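Anthrone oxidase-like protein (Streptomyces ambofaciens, PDB 5F9P) probably acts as a monooxygenase of the antibiotic-biosynthesis family, opening ring B by carbon-carbon bond cleavage in atypical angucycline biosynthesis. Local coordinates at residues L15-T20 / I89-R94; D120-F125 / S218-V223. All coordinates share one frame; numbering follows the deposited sequence.

Contact 1: L15-T20 / I89-R94; sequences LFTTDT and ITTSIR
Thr17 faces two residues at once, Thr91 and Ser92, in a classic beta bulge, and its hydroxyl serves both. Thr17 OG1 lies 2.5 Å from Ser92 OG and 2.7 Å from Thr91 OG1, so three side-chain hydroxyls form one hydrogen-bonded row. At chi1 62° Thr17 OG1 sits between its own backbone N and carbonyl carbon, which places the oxygen between its two partners. The backbone follows the same two-to-one pattern: Thr17 N donates to Ser92 O, while Thr91 N reaches Thr17 O at 2.8 Å from above the carbonyl plane.

Beyond the bulge the strands return to regular antiparallel pairing, and Leu15 N donates to Arg94 O over 2.7 Å. A water extends the polar row, linking Ser92 OG to Leu15 O and, weakly, to Arg94 NH1, the water lying in the guanidinium plane at its edge; Leu15 CD2 packs over one face of that group. On the other face of the sheet, Ile93 CG1 meets the edge of the Phe16 ring, 3.8 Å from CD1. Where the strands part, Thr18 OG1 donates to Ile89 O over 2.6 Å.

This pairing of strand 10-17 with the start of strand 92-105 closes the barrel. Along its other edge strand 10-17 meets strand 56-63, Phe16 bonding through its backbone to Thr57. Tyr217 of strand 217-228 touches Leu15, Thr17 and Arg94 on their face, and helix 21-37 packs on Ile89 and Thr90.

Contact 2: D120-F125 / S218-V223; sequences DDYTVF and SNTYQV
The edge of the Tyr221 ring receives Phe125 CB, which lies near the ring plane and 3.6 Å from CE2, while Thr123 O approaches the same ring obliquely. The Phe125 ring in turn has Tyr221 OH at an oblique position, so the two aromatic side chains cross without stacking. With CG anti to the backbone N (chi1 174°), Phe125 puts its ring near the hydroxyl end of Tyr221, and Leu13 and Leu15 of strand 10-17 pack against it. On the opposite sheet face the Tyr122 ring leans obliquely across Thr220 CB, its CE2 3.7 Å from Thr220 CG2. Thr220 OG1 donates to Tyr122 OH over 2.9 Å and is itself reached by Asp53 N, so this hydroxyl ties the tyrosine to a neighbouring loop. Val124 lies alongside Thr220 on that face, where Trp186 of helix 183-190 touches both.

Between the two faces, Thr123 and Tyr221 form one hydrogen-bonded pair, with Tyr221 N 2.7 Å from Thr123 O, and Phe125 and Asn219 form the next. Phe125 N donates to Asn219 O over 2.9 Å. Where the strands diverge, a water takes over: it donates to Asp121 O at 2.5 Å and accepts from Val223 N at 2.7 Å.

Such alternation, with Thr123, Phe125 and Tyr221 on one face and Tyr122, Val124 and Thr220 on the other, is that of an antiparallel ladder in the ferredoxin-like dimeric alpha-beta barrel fold, here closed within a single chain.

How the contacts relate
Contacts 1 and 2 lie in one closed eight-stranded antiparallel barrel, their centres about 16 Å apart. They come in series along the chain: contact 1 pairs strand 10-17 with strand 92-105, the two ends of the strand order, and so closes the barrel, whereas contact 2 later joins strands 122-130 and 217-228 in the middle of that order. No strand is shared, yet the two meet directly, Leu15 CD1 lying 3.3 Å from Tyr221 OH and Leu15 CD2 3.9 Å from Phe125 CE2. Leu15, with Tyr221 and Phe125, thus connects two separate strand pairings. Strand 10-17 pairs with neither strand of contact 2, so this meeting is consistent with packing in the barrel interior.

Contact 1: L15-T20 / I89-R94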
loop_
_atom_site.group_PDB
_atom_site.type_symbol
_atom_site.label_atom_id
_atom_site.label_comp_id
_atom_site.label_asym_id
_atom_site.label_seq_id
_atom_site.Cartn_x
_atom_site.Cartn_y
_atom_site.Cartn_z
ATOM N N LEU A 15 3.904 -0.124 6.538
ATOM C CA LEU A 15 2.898 0.804 7.021
ATOM C C LEU A 15 3.298 1.367 8.379
ATOM O O LEU A 15 3.564 0.615 9.318
ATOM C CB LEU A 15 1.556 0.076 7.141
ATOM C CG LEU A 15 0.420 0.858 7.809
ATOM C CD1 LEU A 15 0.062 2.082 6.971
ATOM C CD2 LEU A 15 -0.787 -0.048 8.013
ATOM N N PHE A 16 3.344 2.691 8.473
ATOM C CA PHE A 16 3.730 3.366 9.699
ATOM C C PHE A 16 2.640 4.358 10.121
ATOM O O PHE A 16 2.125 5.113 9.294
ATOM C CB PHE A 16 5.031 4.131 9.477
ATOM C CG PHE A 16 6.153 3.287 8.935
ATOM C CD1 PHE A 16 6.939 2.530 9.788
ATOM C CD2 PHE A 16 6.431 3.267 7.579
ATOM C CE1 PHE A 16 7.967 1.750 9.301
ATOM C CE2 PHE A 16 7.469 2.503 7.081
ATOM C CZ PHE A 16 8.241 1.740 7.946
ATOM N N THR A 17 2.289 4.345 11.401
ATOM C CA THR A 17 1.368 5.331 11.959
ATOM C C THR A 17 2.139 6.197 12.951
ATOM O O THR A 17 3.093 5.739 13.579
ATOM C CB THR A 17 0.166 4.663 12.683
ATOM O OG1 THR A 17 0.642 3.874 13.783
ATOM C CG2 THR A 17 -0.594 3.764 11.730
ATOM N N THR A 18 1.747 7.454 13.078
ATOM C CA THR A 18 2.370 8.332 14.052
ATOM C C THR A 18 1.360 9.366 14.558
ATOM O O THR A 18 0.233 9.414 14.075
ATOM C CB THR A 18 3.622 9.013 13.470
ATOM O OG1 THR A 18 4.368 9.629 14.528
ATOM C CG2 THR A 18 3.240 10.046 12.421
ATOM N N ASP A 19 1.755 10.197 15.522
ATOM C CA ASP A 19 0.778 11.072 16.176
ATOM C C ASP A 19 0.982 12.586 16.019
ATOM O O ASP A 19 0.196 13.364 16.556
ATOM C CB ASP A 19 0.625 10.704 17.661
ATOM C CG ASP A 19 1.923 10.825 18.433
ATOM O OD1 ASP A 19 2.953 11.234 17.844
ATOM O OD2 ASP A 19 1.910 10.523 19.645
ATOM N N THR A 20 2.018 13.008 15.295
ATOM C CA THR A 20 2.191 14.426 14.985
ATOM C C THR A 20 2.670 14.589 13.557
ATOM O O THR A 20 3.336 13.702 13.013
ATOM C CB THR A 20 3.212 15.146 15.923
ATOM O OG1 THR A 20 4.552 14.786 15.562
ATOM C CG2 THR A 20 2.967 14.801 17.380
ATOM N N ILE A 89 9.630 7.287 16.353
ATOM C CA ILE A 89 8.734 8.291 15.777
ATOM C C ILE A 89 7.404 7.737 15.260
ATOM O O ILE A 89 6.695 8.408 14.509
ATOM C CB ILE A 89 9.425 9.073 14.662
ATOM C CG1 ILE A 89 10.000 8.107 13.617
ATOM C CG2 ILE A 89 10.523 9.942 15.247
ATOM C CD1 ILE A 89 10.676 8.812 12.467
ATOM N N THR A 90 7.076 6.515 15.664
ATOM C CA THR A 90 5.839 5.866 15.236
ATOM C C THR A 90 5.031 5.349 16.419
ATOM O O THR A 90 5.566 5.102 17.502
ATOM C CB THR A 90 6.113 4.673 14.288
ATOM O OG1 THR A 90 6.960 3.723 14.944
ATOM C CG2 THR A 90 6.785 5.139 13.003
ATOM N N THR A 91 3.733 5.187 16.204
ATOM C CA THR A 91 2.881 4.560 17.191
ATOM C C THR A 91 2.688 3.098 16.822
ATOM O O THR A 91 2.338 2.273 17.667
ATOM C CB THR A 91 1.524 5.269 17.271
ATOM O OG1 THR A 91 1.019 5.453 15.942
ATOM C CG2 THR A 91 1.679 6.644 17.959
ATOM N N SER A 92 2.912 2.779 15.552
ATOM C CA SER A 92 2.933 1.385 15.111
ATOM C C SER A 92 3.721 1.192 13.813
ATOM O O SER A 92 3.904 2.127 13.018
ATOM C CB SER A 92 1.513 0.835 14.929
ATOM O OG SER A 92 0.905 1.361 13.756
ATOM N N ILE A 93 4.162 -0.042 13.607
ATOM C CA ILE A 93 4.906 -0.444 12.425
ATOM C C ILE A 93 4.371 -1.791 11.961
ATOM O O ILE A 93 4.307 -2.741 12.747
ATOM C CB ILE A 93 6.388 -0.628 12.764
ATOM C CG1 ILE A 93 7.034 0.712 13.121
ATOM C CG2 ILE A 93 7.120 -1.332 11.620
ATOM C CD1 ILE A 93 8.396 0.557 13.798
ATOM N N ARG A 94 3.981 -1.873 10.697
ATOM C CA ARG A 94 3.566 -3.140 10.107
ATOM C C ARG A 94 4.277 -3.329 8.777
ATOM O O ARG A 94 4.125 -2.514 7.862
ATOM C CB ARG A 94 2.049 -3.191 9.898
ATOM C CG ARG A 94 1.257 -3.542 11.155
ATOM C CD ARG A 94 0.391 -2.394 11.595
ATOM N NE ARG A 94 -1.025 -2.750 11.588
ATOM C CZ ARG A 94 -2.023 -1.871 11.652
ATOM N NH1 ARG A 94 -1.768 -0.563 11.705
ATOM N NH2 ARG A 94 -3.280 -2.301 11.638
HETATM O O HOH W 1 1.391 0.431 11.305
#

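Contact 2: D120-F125 / S218-V223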
loop_
_atom_site.group_PDB
_atom_site.type_symbol
_atom_site.label_atom_id
_atom_site.label_comp_id
_atom_site.label_asym_id
_atom_site.label_seq_id
_atom_site.Cartn_x
_atom_site.Cartn_y
_atom_site.Cartn_z
ATOM N N ASP A 120 -0.063 12.352 -9.607
ATOM C CA ASP A 120 -0.995 13.002 -8.693
ATOM C C ASP A 120 -2.215 12.140 -8.349
ATOM O O ASP A 120 -3.331 12.639 -8.208
ATOM C CB ASP A 120 -1.422 14.358 -9.237
ATOM C CG ASP A 120 -0.306 15.367 -9.174
ATOM O OD1 ASP A 120 0.666 15.123 -8.423
ATOM O OD2 ASP A 120 -0.398 16.398 -9.869
ATOM N N ASP A 121 -1.985 10.844 -8.194
ATOM C CA ASP A 121 -3.016 9.938 -7.709
ATOM C C ASP A 121 -3.343 10.209 -6.250
ATOM O O ASP A 121 -2.456 10.102 -5.393
ATOM C CB ASP A 121 -2.506 8.512 -7.811
ATOM C CG ASP A 121 -2.299 8.078 -9.240
ATOM O OD1 ASP A 121 -3.264 8.203 -10.022
ATOM O OD2 ASP A 121 -1.184 7.620 -9.580
ATOM N N TYR A 122 -4.600 10.541 -5.957
ATOM C CA TYR A 122 -5.077 10.486 -4.572
ATOM C C TYR A 122 -5.222 9.006 -4.199
ATOM O O TYR A 122 -5.999 8.268 -4.815
ATOM C CB TYR A 122 -6.394 11.244 -4.376
ATOM C CG TYR A 122 -6.749 11.449 -2.913
ATOM C CD1 TYR A 122 -6.119 12.435 -2.166
ATOM C CD2 TYR A 122 -7.688 10.636 -2.273
ATOM C CE1 TYR A 122 -6.414 12.624 -0.828
ATOM C CE2 TYR A 122 -7.989 10.822 -0.931
ATOM C CZ TYR A 122 -7.353 11.826 -0.216
ATOM O OH TYR A 122 -7.629 12.026 1.121
ATOM N N THR A 123 -4.439 8.564 -3.220
ATOM C CA THR A 123 -4.279 7.134 -2.984
ATOM C C THR A 123 -4.995 6.710 -1.722
ATOM O O THR A 123 -4.836 7.321 -0.657
ATOM C CB THR A 123 -2.781 6.738 -2.944
ATOM O OG1 THR A 123 -2.195 6.991 -4.233
ATOM C CG2 THR A 123 -2.601 5.240 -2.596
ATOM N N VAL A 124 -5.787 5.655 -1.851
ATOM C CA VAL A 124 -6.655 5.198 -0.768
ATOM C C VAL A 124 -6.295 3.763 -0.366
ATOM O O VAL A 124 -6.227 2.871 -1.207
ATOM C CB VAL A 124 -8.141 5.302 -1.197
ATOM C CG1 VAL A 124 -9.082 4.826 -0.083
ATOM C CG2 VAL A 124 -8.457 6.731 -1.594
ATOM N N PHE A 125 -6.058 3.556 0.926
ATOM C CA PHE A 125 -5.475 2.316 1.430
ATOM C C PHE A 125 -6.268 1.750 2.613
ATOM O O PHE A 125 -6.652 2.487 3.523
ATOM C CB PHE A 125 -4.026 2.590 1.858
ATOM C CG PHE A 125 -3.356 1.437 2.528
ATOM C CD1 PHE A 125 -2.906 0.356 1.792
ATOM C CD2 PHE A 125 -3.162 1.438 3.899
ATOM C CE1 PHE A 125 -2.278 -0.704 2.412
ATOM C CE2 PHE A 125 -2.537 0.389 4.517
ATOM C CZ PHE A 125 -2.096 -0.694 3.776
ATOM N N SER A 218 -7.465 2.060 7.701
ATOM C CA SER A 218 -7.495 2.755 6.428
ATOM C C SER A 218 -6.866 4.136 6.547
ATOM O O SER A 218 -6.817 4.732 7.636
ATOM C CB SER A 218 -8.922 2.814 5.866
ATOM O OG SER A 218 -9.737 3.615 6.677
ATOM N N ASN A 219 -6.340 4.626 5.435
ATOM C CA ASN A 219 -5.782 5.977 5.392
ATOM C C ASN A 219 -5.680 6.380 3.934
ATOM O O ASN A 219 -5.847 5.540 3.040
ATOM C CB ASN A 219 -4.422 6.055 6.112
ATOM C CG ASN A 219 -4.002 7.509 6.459
ATOM O OD1 ASN A 219 -4.777 8.452 6.293
ATOM N ND2 ASN A 219 -2.772 7.675 6.945
ATOM N N THR A 220 -5.442 7.662 3.691
ATOM C CA THR A 220 -5.289 8.150 2.330
ATOM C C THR A 220 -3.914 8.784 2.239
ATOM O O THR A 220 -3.341 9.151 3.262
ATOM C CB THR A 220 -6.366 9.182 1.975
ATOM O OG1 THR A 220 -6.321 10.251 2.927
ATOM C CG2 THR A 220 -7.765 8.536 2.008
ATOM N N TYR A 221 -3.380 8.912 1.029
ATOM C CA TYR A 221 -1.972 9.301 0.875
ATOM C C TYR A 221 -1.737 10.110 -0.385
ATOM O O TYR A 221 -2.479 9.997 -1.360
ATOM C CB TYR A 221 -1.072 8.059 0.776
ATOM C CG TYR A 221 -1.080 7.166 1.983
ATOM C CD1 TYR A 221 -0.217 7.394 3.052
ATOM C CD2 TYR A 221 -1.959 6.095 2.065
ATOM C CE1 TYR A 221 -0.239 6.573 4.167
ATOM C CE2 TYR A 221 -1.995 5.271 3.179
ATOM C CZ TYR A 221 -1.134 5.506 4.222
ATOM O OH TYR A 221 -1.169 4.679 5.333
ATOM N N GLN A 222 -0.671 10.906 -0.357
ATOM C CA GLN A 222 -0.076 11.447 -1.571
ATOM C C GLN A 222 1.229 10.687 -1.823
ATOM O O GLN A 222 1.984 10.418 -0.888
ATOM C CB GLN A 222 0.211 12.949 -1.396
ATOM C CG GLN A 222 0.936 13.589 -2.586
ATOM C CD GLN A 222 1.492 14.994 -2.296
ATOM O OE1 GLN A 222 1.524 15.451 -1.148
ATOM N NE2 GLN A 222 1.940 15.673 -3.346
ATOM N N VAL A 223 1.510 10.325 -3.067
ATOM C CA VAL A 223 2.800 9.697 -3.354
ATOM C C VAL A 223 3.826 10.808 -3.457
ATOM O O VAL A 223 3.623 11.748 -4.211
ATOM C CB VAL A 223 2.802 8.893 -4.663
ATOM C CG1 VAL A 223 4.240 8.436 -4.997
ATOM C CG2 VAL A 223 1.861 7.695 -4.559
HETATM O O HOH W 2 -0.155 11.001 -5.015
#